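Local coordinates for glycoside hydrolase family 88 protein (Bacteroides vulgatus, PDB 4Q88) that is of unknown function but probably acts as a hydrolase, as the family 88 glycoside hydrolases to which it belongs generally do, at residues R26-H31 with L61-D66; A76-N79 with E83-S86; S86-S91 with V95-W100; H198-I201 with K205-W208; W257-S260 with Q266-G269. One frame throughout, in Å; residues are numbered along the deposited sequence. Where two conformers were deposited one is given.

Contact 1: residues R26-H31 with L61-D66; sequences RYQSMH and LQYSID
Tyr63 reaches from helix 58-70 to Gln28, Tyr27 and His31 at the C-terminal end of helix 13-30. Both helices belong to the (alpha/alpha)6 barrel of glycoside hydrolase family 88. The stacking part is an amide on a ring. Gln28 and Tyr63 run past each other in opposite directions, with amide and ring planes only 6° apart. Gln28 CG makes a CH-pi contact 3.6 Å from the centroid of the Tyr63 ring. Gln28 CD lies 3.5 Å from Tyr63 CG, over the ring face. The chain of Gln28 is extended beyond CG (chi2 -173°), and this lays the amide along the ring. Its NE2 is hydrogen-bonded to Tyr44 of helix 39-55, which helps to hold the amide in place. The apolar part is small. Tyr27 crosses Tyr63 at about a right angle, and Tyr27 CE2 comes 4.4 Å from Tyr63 CZ. The polar part lies at the helix end, where His31 has left helical geometry. A water donates to Tyr63 OH at 2.6 Å. Tyr63 OH in turn donates to His31 O, 2.7 Å away, approaching from above the carbonyl plane.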
# COMPACT_ATOMS: atom_id res chain seq x y z
N ARG A 26 -6.39 -5.69 -19.17
CA ARG A 26 -6.80 -7.07 -18.85
C ARG A 26 -7.67 -7.07 -17.63
O ARG A 26 -8.76 -7.67 -17.63
CB ARG A 26 -5.58 -7.96 -18.64
CG ARG A 26 -5.92 -9.43 -18.37
CD ARG A 26 -4.83 -10.14 -17.61
NE ARG A 26 -5.32 -11.29 -16.83
CZ ARG A 26 -5.61 -11.27 -15.52
NH1 ARG A 26 -5.50 -10.15 -14.76
NH2 ARG A 26 -6.03 -12.42 -14.95
N TYR A 27 -7.24 -6.38 -16.57
CA TYR A 27 -8.01 -6.39 -15.33
C TYR A 27 -9.41 -5.76 -15.52
O TYR A 27 -10.43 -6.35 -15.13
CB TYR A 27 -7.24 -5.69 -14.19
CG TYR A 27 -7.98 -5.78 -12.92
CD1 TYR A 27 -7.87 -6.90 -12.13
CD2 TYR A 27 -8.83 -4.77 -12.53
CE1 TYR A 27 -8.61 -7.02 -10.97
CE2 TYR A 27 -9.57 -4.87 -11.37
CZ TYR A 27 -9.44 -6.00 -10.59
OH TYR A 27 -10.15 -6.12 -9.43
N GLN A 28 -9.48 -4.58 -16.17
CA GLN A 28 -10.75 -3.89 -16.32
C GLN A 28 -11.68 -4.59 -17.31
O GLN A 28 -12.90 -4.52 -17.15
CB GLN A 28 -10.55 -2.42 -16.71
CG GLN A 28 -9.83 -1.64 -15.62
CD GLN A 28 -9.73 -0.15 -15.85
OE1 GLN A 28 -10.27 0.39 -16.82
NE2 GLN A 28 -9.08 0.54 -14.93
N SER A 29 -11.12 -5.30 -18.29
CA SER A 29 -11.97 -6.01 -19.26
C SER A 29 -12.57 -7.24 -18.60
O SER A 29 -13.68 -7.63 -18.92
CB SER A 29 -11.18 -6.42 -20.52
OG SER A 29 -10.24 -7.44 -20.23
N MSE A 30 -11.84 -7.83 -17.65
CA MSE A 30 -12.26 -9.06 -16.98
C MSE A 30 -13.16 -8.84 -15.79
O MSE A 30 -13.94 -9.71 -15.45
CB MSE A 30 -11.07 -9.83 -16.44
CG MSE A 30 -10.39 -10.71 -17.48
SE MSE A 30 -8.84 -11.58 -16.61
CE MSE A 30 -9.75 -12.68 -15.24
N HIS A 31 -13.07 -7.68 -15.14
CA HIS A 31 -13.78 -7.43 -13.90
C HIS A 31 -14.61 -6.16 -13.97
O HIS A 31 -14.10 -5.09 -14.25
CB HIS A 31 -12.75 -7.30 -12.75
CG HIS A 31 -11.88 -8.50 -12.58
ND1 HIS A 31 -12.27 -9.60 -11.84
CD2 HIS A 31 -10.67 -8.82 -13.10
CE1 HIS A 31 -11.33 -10.52 -11.88
NE2 HIS A 31 -10.35 -10.07 -12.64
N LEU A 61 -10.17 6.33 -15.64
CA LEU A 61 -10.79 7.19 -14.64
C LEU A 61 -12.25 6.80 -14.39
O LEU A 61 -12.73 6.72 -13.26
CB LEU A 61 -10.71 8.66 -15.06
CG LEU A 61 -11.10 9.67 -13.98
CD1 LEU A 61 -10.01 9.63 -12.91
CD2 LEU A 61 -11.22 11.06 -14.65
N GLN A 62 -12.96 6.54 -15.48
CA GLN A 62 -14.36 6.21 -15.39
C GLN A 62 -14.54 4.88 -14.69
O GLN A 62 -15.57 4.66 -14.05
CB GLN A 62 -14.98 6.10 -16.80
CG GLN A 62 -16.51 6.01 -16.75
CD GLN A 62 -17.11 7.28 -16.18
OE1 GLN A 62 -16.69 8.36 -16.53
NE2 GLN A 62 -18.07 7.16 -15.29
N TYR A 63 -13.55 3.98 -14.79
CA TYR A 63 -13.65 2.71 -14.04
C TYR A 63 -13.69 2.96 -12.52
O TYR A 63 -14.51 2.33 -11.79
CB TYR A 63 -12.51 1.77 -14.44
CG TYR A 63 -12.61 0.35 -13.95
CD1 TYR A 63 -12.04 -0.01 -12.74
CD2 TYR A 63 -13.21 -0.65 -14.71
CE1 TYR A 63 -12.11 -1.31 -12.27
CE2 TYR A 63 -13.30 -1.97 -14.23
CZ TYR A 63 -12.73 -2.29 -13.00
OH TYR A 63 -12.74 -3.57 -12.50
N SER A 64 -12.83 3.84 -12.03
CA SER A 64 -12.84 4.22 -10.61
C SER A 64 -14.11 5.00 -10.23
O SER A 64 -14.67 4.81 -9.15
CB SER A 64 -11.56 4.96 -10.20
OG SER A 64 -10.48 4.05 -10.14
N ILE A 65 -14.58 5.89 -11.10
CA ILE A 65 -15.79 6.65 -10.80
C ILE A 65 -16.97 5.69 -10.71
O ILE A 65 -17.78 5.80 -9.81
CB ILE A 65 -16.07 7.72 -11.89
CG1 ILE A 65 -15.01 8.82 -11.84
CG2 ILE A 65 -17.49 8.29 -11.77
CD1 ILE A 65 -14.97 9.72 -13.06
N ASP A 66 -17.03 4.72 -11.61
CA ASP A 66 -18.15 3.77 -11.63
C ASP A 66 -18.13 2.93 -10.36
O ASP A 66 -19.16 2.58 -9.80
CB ASP A 66 -18.09 2.87 -12.87
CG ASP A 66 -18.47 3.57 -14.15
OD1 ASP A 66 -18.87 4.76 -14.11
OD2 ASP A 66 -18.25 2.96 -15.23
O HOH W 1 -13.06 -4.46 -10.13

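Contact 2: residues A76-N79 with E83-S86; sequences ATSN and EWRS
Ser78 OG donates a hydrogen bond to Glu83 OE2 at 2.7 Å, the shortest polar link between the two segments. The carboxylate oxygen is met at its anti lone pair, on the side away from OE1. Glu83 CG sits between its own backbone N and carbonyl carbon (chi1 80°). From there the chain runs out extended and brings the carboxylate to the serine.

Trp84 NE1 adds two weak bonds to the same residue. One goes to Ser78 O at 3.0 Å, with an N-H...O angle of 133°. The other goes to Ser78 OG at 3.3 Å and is similarly bent. The indole N-H thus points between the two oxygens and is shared by them. Both meet the indole at its edge. With OG opposite its backbone N (chi1 165°), the hydroxyl of Ser78 lies beside the carbonyl carbon, and OG and O can both face NE1.

Packing is slight beyond this. Ser78 CB lies 3.7 Å from Trp84 NE1, and Trp84 CZ2 lies 3.4 Å from Ser78 O. Behind the indole stands helix 117-132, where Trp84 touches Arg122, Glu125 and Val126. Both segments belong to the long loop between helices 58-70 and 103-113, so the contact closes a short turn within it.

Ser78 is the hub. Its OG donates a hydrogen bond to Glu83 and accepts from the backbone N of Asn80 and weakly from Trp84, while its carbonyl also takes a bond from Arg122. The buried serine is therefore well supplied with polar partners.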
# COMPACT_ATOMS: atom_id res chain seq x y z
N ALA A 76 -17.78 0.96 4.72
CA ALA A 76 -18.85 0.17 5.42
C ALA A 76 -20.01 1.13 5.73
O ALA A 76 -19.76 2.32 5.97
CB ALA A 76 -18.33 -0.43 6.68
N THR A 77 -21.25 0.66 5.64
CA THR A 77 -22.40 1.57 5.53
C THR A 77 -23.22 1.89 6.81
O THR A 77 -24.15 2.65 6.73
CB THR A 77 -23.37 1.02 4.47
OG1 THR A 77 -23.76 -0.31 4.85
CG2 THR A 77 -22.71 1.01 3.08
N SER A 78 -22.89 1.32 7.99
CA SER A 78 -23.69 1.57 9.19
C SER A 78 -23.82 3.05 9.52
O SER A 78 -22.80 3.79 9.54
CB SER A 78 -23.12 0.86 10.41
OG SER A 78 -23.72 1.42 11.56
N ASN A 79 -25.04 3.53 9.80
CA ASN A 79 -25.16 4.92 10.27
C ASN A 79 -25.38 5.00 11.75
O ASN A 79 -25.78 6.02 12.27
CB ASN A 79 -26.30 5.63 9.54
CG ASN A 79 -25.96 5.91 8.09
OD1 ASN A 79 -24.88 6.39 7.77
ND2 ASN A 79 -26.89 5.62 7.21
N GLU A 83 -22.58 1.48 17.21
CA GLU A 83 -22.15 0.10 16.88
C GLU A 83 -20.84 -0.00 16.08
O GLU A 83 -20.39 -1.12 15.74
CB GLU A 83 -23.22 -0.67 16.13
CG GLU A 83 -23.31 -0.38 14.64
CD GLU A 83 -24.43 -1.13 13.96
OE1 GLU A 83 -24.86 -2.18 14.51
OE2 GLU A 83 -24.84 -0.71 12.86
N TRP A 84 -20.25 1.13 15.73
CA TRP A 84 -19.07 1.11 14.87
C TRP A 84 -17.89 0.38 15.52
O TRP A 84 -17.61 0.54 16.71
CB TRP A 84 -18.63 2.53 14.46
CG TRP A 84 -19.55 3.18 13.51
CD1 TRP A 84 -20.75 2.68 13.03
CD2 TRP A 84 -19.35 4.43 12.85
NE1 TRP A 84 -21.31 3.57 12.16
CE2 TRP A 84 -20.49 4.66 12.04
CE3 TRP A 84 -18.35 5.40 12.89
CZ2 TRP A 84 -20.62 5.80 11.23
CZ3 TRP A 84 -18.49 6.55 12.11
CH2 TRP A 84 -19.62 6.74 11.29
N ARG A 85 -17.29 -0.50 14.75
CA ARG A 85 -16.16 -1.32 15.20
C ARG A 85 -14.91 -1.03 14.41
O ARG A 85 -14.97 -0.52 13.27
CB ARG A 85 -16.49 -2.79 15.07
CG ARG A 85 -17.68 -3.21 15.88
CD ARG A 85 -17.68 -4.71 16.06
NE ARG A 85 -18.51 -5.00 17.23
CZ ARG A 85 -18.23 -5.92 18.14
NH1 ARG A 85 -17.16 -6.71 18.02
NH2 ARG A 85 -19.06 -6.05 19.17
N SER A 86 -13.77 -1.32 15.04
CA SER A 86 -12.46 -1.07 14.46
C SER A 86 -11.54 -2.30 14.37
O SER A 86 -10.37 -2.15 14.04
CB SER A 86 -11.75 -0.00 15.26
OG SER A 86 -11.53 -0.44 16.58

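Contact 3: residues S86-S91 with V95-W100; sequences STYGES and VLFGDW. With EDO (1,2-ethanediol), chain D.
Phe97 lies against the backbone of Thr87 and Tyr88, and this is the tight part of the contact. Tyr88 CA sits over the centre of the Phe97 ring in a CH-pi contact, 3.7 Å from the centroid. Thr87 O lies over the same ring, 3.2 Å from Phe97 CG. Ser86 O approaches the ring edge instead, 3.5 Å from Phe97 CD1. A first torsion of 177° turns the Phe97 ring away from its own backbone N and carries it under this bend of the chain. The Tyr88 ring meets Phe97 at a slant, with planes at 71° and Tyr88 CD2 3.5 Å from Phe97 CZ.

A second close point is polar. Trp100 NE1 donates to Gly89 O at 3.0 Å, with the oxygen near the indole plane. Farther along the same indole, Trp100 CZ2 comes 3.4 Å from Glu90 O.

The outer side is looser. The CB atoms of Thr87 and Glu90 are directed away from the other segment, and Thr87, Tyr88 and Glu90 are exposed. Tyr88 OH donates to Glu90 OE2 within its own segment, while Glu90 OE1 forms a salt bridge with Arg36. Thr87 OG1 is hydrogen-bonded to O2 of a 1,2-ethanediol at 2.7 Å, a molecule probably left from crystallisation.

Both segments belong to the loop that joins helix 58-70 to helix 103-113, and a short 3-10 turn, 98-100, leads toward the second helix. Phe97 is also stacked on Trp141, and Leu96 packs on Val126 and Gln130 of helix 117-132.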
# COMPACT_ATOMS: atom_id res chain seq x y z
N SER A 86 -13.77 -1.32 15.04
CA SER A 86 -12.46 -1.07 14.46
C SER A 86 -11.54 -2.30 14.37
O SER A 86 -10.37 -2.15 14.04
CB SER A 86 -11.75 -0.00 15.26
OG SER A 86 -11.53 -0.44 16.58
N THR A 87 -12.05 -3.49 14.66
CA THR A 87 -11.32 -4.73 14.44
C THR A 87 -11.76 -5.35 13.12
O THR A 87 -12.58 -4.77 12.42
CB THR A 87 -11.57 -5.69 15.59
OG1 THR A 87 -12.98 -5.91 15.71
CG2 THR A 87 -11.03 -5.09 16.91
N TYR A 88 -11.22 -6.53 12.75
CA TYR A 88 -11.56 -7.13 11.43
C TYR A 88 -13.04 -7.50 11.31
O TYR A 88 -13.55 -8.23 12.14
CB TYR A 88 -10.76 -8.41 11.10
CG TYR A 88 -11.01 -8.84 9.64
CD1 TYR A 88 -12.05 -9.70 9.30
CD2 TYR A 88 -10.19 -8.39 8.61
CE1 TYR A 88 -12.28 -10.07 7.98
CE2 TYR A 88 -10.39 -8.75 7.29
CZ TYR A 88 -11.47 -9.57 6.98
OH TYR A 88 -11.68 -9.94 5.65
N GLY A 89 -13.67 -7.04 10.25
CA GLY A 89 -15.01 -7.53 9.90
C GLY A 89 -15.45 -7.04 8.55
O GLY A 89 -14.89 -6.05 8.03
N GLU A 90 -16.47 -7.68 7.97
CA GLU A 90 -16.87 -7.38 6.59
C GLU A 90 -18.33 -6.91 6.48
O GLU A 90 -18.81 -6.54 5.38
CB GLU A 90 -16.63 -8.60 5.72
CG GLU A 90 -15.20 -9.12 5.72
CD GLU A 90 -14.93 -10.23 4.70
OE1 GLU A 90 -15.69 -10.42 3.71
OE2 GLU A 90 -13.91 -10.90 4.88
N SER A 91 -19.00 -6.85 7.62
CA SER A 91 -20.41 -6.44 7.67
C SER A 91 -20.45 -4.93 7.88
O SER A 91 -19.38 -4.32 8.14
CB SER A 91 -21.16 -7.22 8.74
OG SER A 91 -20.53 -7.16 9.99
N VAL A 95 -17.05 0.20 10.39
CA VAL A 95 -16.80 1.51 9.78
C VAL A 95 -15.42 2.08 10.17
O VAL A 95 -14.81 2.80 9.36
CB VAL A 95 -17.88 2.52 10.15
CG1 VAL A 95 -17.61 3.87 9.52
CG2 VAL A 95 -19.28 2.04 9.69
N LEU A 96 -14.97 1.79 11.39
CA LEU A 96 -13.69 2.30 11.88
C LEU A 96 -12.54 1.33 11.69
O LEU A 96 -11.44 1.58 12.21
CB LEU A 96 -13.83 2.67 13.36
CG LEU A 96 -14.81 3.83 13.59
CD1 LEU A 96 -14.92 4.15 15.07
CD2 LEU A 96 -14.43 5.07 12.79
N PHE A 97 -12.73 0.26 10.91
CA PHE A 97 -11.66 -0.67 10.58
C PHE A 97 -11.05 -0.17 9.26
O PHE A 97 -11.74 0.06 8.28
CB PHE A 97 -12.25 -2.08 10.45
CG PHE A 97 -11.25 -3.12 10.04
CD1 PHE A 97 -10.09 -3.30 10.75
CD2 PHE A 97 -11.51 -3.93 8.95
CE1 PHE A 97 -9.18 -4.29 10.37
CE2 PHE A 97 -10.60 -4.88 8.55
CZ PHE A 97 -9.42 -5.02 9.24
N GLY A 98 -9.75 0.06 9.25
CA GLY A 98 -9.07 0.73 8.14
C GLY A 98 -9.22 0.05 6.78
O GLY A 98 -9.17 0.68 5.76
N ASP A 99 -9.49 -1.25 6.75
CA ASP A 99 -9.73 -1.90 5.45
C ASP A 99 -11.03 -1.37 4.79
O ASP A 99 -11.22 -1.54 3.59
CB ASP A 99 -9.85 -3.42 5.62
CG ASP A 99 -8.53 -4.12 5.83
OD1 ASP A 99 -7.47 -3.46 5.71
OD2 ASP A 99 -8.58 -5.37 6.06
N TRP A 100 -11.89 -0.68 5.57
CA TRP A 100 -13.11 -0.05 5.04
C TRP A 100 -12.90 1.45 4.84
O TRP A 100 -13.82 2.18 4.54
CB TRP A 100 -14.29 -0.29 5.96
CG TRP A 100 -14.87 -1.66 5.80
CD1 TRP A 100 -14.91 -2.66 6.73
CD2 TRP A 100 -15.57 -2.13 4.66
NE1 TRP A 100 -15.58 -3.75 6.21
CE2 TRP A 100 -16.00 -3.45 4.94
CE3 TRP A 100 -15.85 -1.58 3.39
CZ2 TRP A 100 -16.69 -4.24 3.99
CZ3 TRP A 100 -16.56 -2.34 2.46
CH2 TRP A 100 -16.98 -3.66 2.77
C1 EDO D . -14.22 -2.65 17.79
O1 EDO D . -13.78 -1.55 18.56
C2 EDO D . -14.25 -3.94 18.62
O2 EDO D . -14.53 -5.06 17.73

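Contact 4: residues H198-I201 with K205-W208; sequences HKTI and KDFW
His198 NE2 donates a hydrogen bond to Asp206 OD2 at 2.8 Å. The bond is nearly straight, with an N-H...O angle of 169°. The acceptor lies in the plane of the imidazole, at its edge, and offers the anti lone pair of the carboxylate. Ring and carboxylate are 28° apart, so the two flat groups are close to coplanar. With chi1 at 172°, the His198 ring stands opposite its backbone N, and this swings it toward Asp206.

Thr200 supplies the apolar side of the first shell. Its methyl, CG2, lies 3.6 Å from Asp206 CB and 3.8 Å from Lys205 O. The methyl therefore packs beside the stem of the aspartate, while Thr200 OG1 bonds to Asp263.

A water joins the two backbones. It donates to His198 O at 2.7 Å and accepts from Asp206 N at 2.9 Å. The pair is thus a His-carboxylate hydrogen bond within a loop of the (alpha/alpha)6 barrel. That loop runs between strand 186-187 and helix 209-225, and the contact closes the turn formed by the residues between the segments. Trp208, at the far end, is the N-cap residue of that helix.

The second shell fixes the carboxylate. Asp206 OD1 accepts from Ser260 OG, so each oxygen of Asp206 has a donor. This double hold probably limits rotation of the group. The CB of Lys205 turns away from segment 198-201, and its NZ forms salt bridges with Asp181 and Glu183.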
# COMPACT_ATOMS: atom_id res chain seq x y z
N HIS A 198 8.00 -14.84 19.58
CA HIS A 198 7.81 -15.52 18.29
C HIS A 198 9.12 -15.45 17.50
O HIS A 198 9.76 -14.39 17.42
CB HIS A 198 6.72 -14.85 17.47
CG HIS A 198 6.60 -15.36 16.07
ND1 HIS A 198 6.08 -16.62 15.76
CD2 HIS A 198 6.98 -14.81 14.89
CE1 HIS A 198 6.10 -16.79 14.44
NE2 HIS A 198 6.68 -15.73 13.89
N LYS A 199 9.49 -16.58 16.88
CA LYS A 199 10.68 -16.67 16.06
C LYS A 199 10.31 -17.47 14.81
O LYS A 199 9.33 -18.24 14.81
CB LYS A 199 11.82 -17.40 16.78
CG LYS A 199 12.25 -16.84 18.12
CD LYS A 199 13.53 -17.51 18.59
CE LYS A 199 14.03 -16.97 19.92
NZ LYS A 199 13.10 -17.33 21.04
N THR A 200 11.09 -17.28 13.77
CA THR A 200 10.97 -18.12 12.57
C THR A 200 11.45 -19.53 12.86
O THR A 200 12.03 -19.84 13.92
CB THR A 200 11.75 -17.56 11.38
OG1 THR A 200 13.17 -17.68 11.65
CG2 THR A 200 11.35 -16.10 11.08
N ILE A 201 11.25 -20.41 11.88
CA ILE A 201 11.66 -21.81 12.00
C ILE A 201 13.17 -21.93 12.25
O ILE A 201 13.65 -22.86 12.91
CB ILE A 201 11.34 -22.60 10.70
CG1 ILE A 201 9.82 -22.65 10.42
CG2 ILE A 201 11.81 -24.04 10.86
CD1 ILE A 201 9.03 -23.48 11.42
N LYS A 205 14.18 -13.26 13.69
CA LYS A 205 13.05 -12.35 13.77
C LYS A 205 12.20 -12.45 12.52
O LYS A 205 12.73 -12.58 11.40
CB LYS A 205 13.56 -10.93 13.89
CG LYS A 205 14.25 -10.66 15.24
CD LYS A 205 14.81 -9.24 15.35
CE LYS A 205 15.21 -8.95 16.84
NZ LYS A 205 15.57 -7.51 17.06
N ASP A 206 10.89 -12.52 12.71
CA ASP A 206 9.93 -12.73 11.63
C ASP A 206 9.24 -11.44 11.15
O ASP A 206 8.30 -10.94 11.80
CB ASP A 206 8.88 -13.74 12.07
CG ASP A 206 8.07 -14.30 10.91
OD1 ASP A 206 8.36 -14.03 9.70
OD2 ASP A 206 7.13 -15.08 11.25
N PHE A 207 9.72 -10.88 10.04
CA PHE A 207 9.20 -9.66 9.44
C PHE A 207 8.49 -10.01 8.14
O PHE A 207 9.13 -10.52 7.20
CB PHE A 207 10.32 -8.64 9.22
CG PHE A 207 10.98 -8.16 10.48
CD1 PHE A 207 10.29 -7.31 11.33
CD2 PHE A 207 12.28 -8.51 10.78
CE1 PHE A 207 10.87 -6.84 12.47
CE2 PHE A 207 12.87 -8.06 11.93
CZ PHE A 207 12.17 -7.22 12.79
N TRP A 208 7.17 -9.81 8.12
CA TRP A 208 6.40 -10.16 6.93
C TRP A 208 6.64 -9.18 5.81
O TRP A 208 6.39 -7.98 5.99
CB TRP A 208 4.93 -10.22 7.27
CG TRP A 208 4.02 -10.64 6.19
CD1 TRP A 208 4.21 -11.65 5.31
CD2 TRP A 208 2.71 -10.13 5.94
NE1 TRP A 208 3.10 -11.77 4.47
CE2 TRP A 208 2.17 -10.84 4.85
CE3 TRP A 208 1.94 -9.09 6.50
CZ2 TRP A 208 0.88 -10.61 4.36
CZ3 TRP A 208 0.66 -8.81 5.95
CH2 TRP A 208 0.17 -9.57 4.88
O HOH W 2 9.86 -12.55 15.38

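Contact 5: residues W257-S260 with Q266-G269; sequences WTRS and QAPG
Arg259 bends at chi3 (-82°), and this turn of the chain brings its guanidinium alongside Ala267 and Pro268. Its CB faces the other segment, and chi1 of -73° puts CG beside the backbone N. The contact closes a loop between helices 233-249 and 272-287 in the (alpha/alpha)6 barrel of the family.

Arg259 NH2 donates to Pro268 O at 2.9 Å. The angle at the hydrogen is 140°, and the oxygen lies near the guanidinium plane, at its edge. The same nitrogen is also bonded to Gln332 O, so two carbonyls share NH2. Over one face of the guanidinium sits the methyl of Ala267, off-centre toward the rim, with CB 3.9 Å from Arg259 CZ.

Around this core the packing is light. Thr258 CG2 lies 3.8 Å from Gly269 O. Ser260 CB is 3.9 Å from Gln266 NE2, while Ser260 OG bonds to Asp206 and Gln266 OE1 accepts from Ile201 N. Thr258 OG1 donates to Ser260 O within its own segment, which probably helps to hold the bend at Arg259.

Two waters bridge the backbones. One accepts from Ser260 N and probably donates to Ala267 O. The other is gripped by four bonds: it accepts from Arg259 N and from Arg259 NE at 2.9 Å, and donates to Gly269 O and to Ala267 O, the last at 2.6 Å.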
# COMPACT_ATOMS: atom_id res chain seq x y z
N TRP A 257 11.83 -10.12 -2.63
CA TRP A 257 11.94 -10.34 -1.21
C TRP A 257 11.08 -11.53 -0.82
O TRP A 257 9.96 -11.69 -1.34
CB TRP A 257 11.49 -9.10 -0.45
CG TRP A 257 12.51 -7.98 -0.50
CD1 TRP A 257 13.39 -7.63 0.49
CD2 TRP A 257 12.68 -7.00 -1.55
NE1 TRP A 257 14.13 -6.55 0.09
CE2 TRP A 257 13.74 -6.15 -1.15
CE3 TRP A 257 12.12 -6.81 -2.83
CZ2 TRP A 257 14.20 -5.08 -1.94
CZ3 TRP A 257 12.54 -5.72 -3.59
CH2 TRP A 257 13.59 -4.90 -3.16
N THR A 258 11.59 -12.39 0.05
CA THR A 258 10.79 -13.51 0.56
C THR A 258 9.79 -13.11 1.64
O THR A 258 9.97 -12.10 2.36
CB THR A 258 11.71 -14.62 1.13
OG1 THR A 258 12.62 -14.07 2.10
CG2 THR A 258 12.52 -15.24 0.04
N ARG A 259 8.75 -13.92 1.81
CA ARG A 259 7.66 -13.57 2.69
C ARG A 259 8.09 -13.32 4.16
O ARG A 259 7.51 -12.47 4.81
CB ARG A 259 6.61 -14.68 2.63
CG ARG A 259 5.81 -14.68 1.32
CD ARG A 259 5.11 -16.03 1.19
NE ARG A 259 6.02 -17.03 0.68
CZ ARG A 259 5.78 -18.33 0.68
NH1 ARG A 259 4.56 -18.79 1.06
NH2 ARG A 259 6.71 -19.17 0.20
N SER A 260 9.07 -14.10 4.67
CA SER A 260 9.75 -13.78 5.91
C SER A 260 11.07 -13.17 5.52
O SER A 260 11.95 -13.85 4.96
CB SER A 260 9.95 -15.04 6.80
OG SER A 260 10.45 -14.66 8.05
N GLN A 266 12.32 -20.34 5.60
CA GLN A 266 11.03 -20.59 6.22
C GLN A 266 9.88 -20.53 5.20
O GLN A 266 9.00 -21.35 5.24
CB GLN A 266 10.75 -19.60 7.33
CG GLN A 266 9.29 -19.63 7.70
CD GLN A 266 9.00 -18.91 8.93
OE1 GLN A 266 9.47 -19.28 9.99
NE2 GLN A 266 8.23 -17.84 8.81
N ALA A 267 9.88 -19.53 4.33
CA ALA A 267 8.78 -19.33 3.38
C ALA A 267 9.44 -18.96 2.06
O ALA A 267 9.59 -17.76 1.71
CB ALA A 267 7.86 -18.22 3.92
N PRO A 268 9.92 -19.99 1.31
CA PRO A 268 10.89 -19.75 0.26
C PRO A 268 10.32 -19.23 -1.05
O PRO A 268 9.13 -19.37 -1.33
CB PRO A 268 11.54 -21.14 0.06
CG PRO A 268 10.46 -22.09 0.42
CD PRO A 268 9.70 -21.43 1.54
N GLY A 269 11.19 -18.65 -1.85
CA GLY A 269 10.93 -18.43 -3.28
C GLY A 269 10.29 -17.09 -3.52
O GLY A 269 10.00 -16.33 -2.59
O HOH W 3 8.63 -16.17 -0.13
O HOH W 4 10.59 -16.43 3.85

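Overall arrangement
The contacts follow one another along the chain from 1 to 5, all within the family 88 range. Contact 1 joins two helices, 13-30 and 58-70. The other four lie in loops. Contacts 2 and 3 share Ser86 and the loop between helices 58-70 and 103-113; their centres are 8 Å apart, and Arg85 O probably accepts from Leu96 N. Contacts 4 and 5 come from different loops, before helices 209-225 and 272-287, but their centres are 11 Å apart. They touch through Asp206 with Ser260 and Ile201 with Gln266. Contacts 1 and 4 lie on opposite sides of the chain's centre, about 38 Å apart between centres. The helical fold thus carries two separate clusters of joined loops.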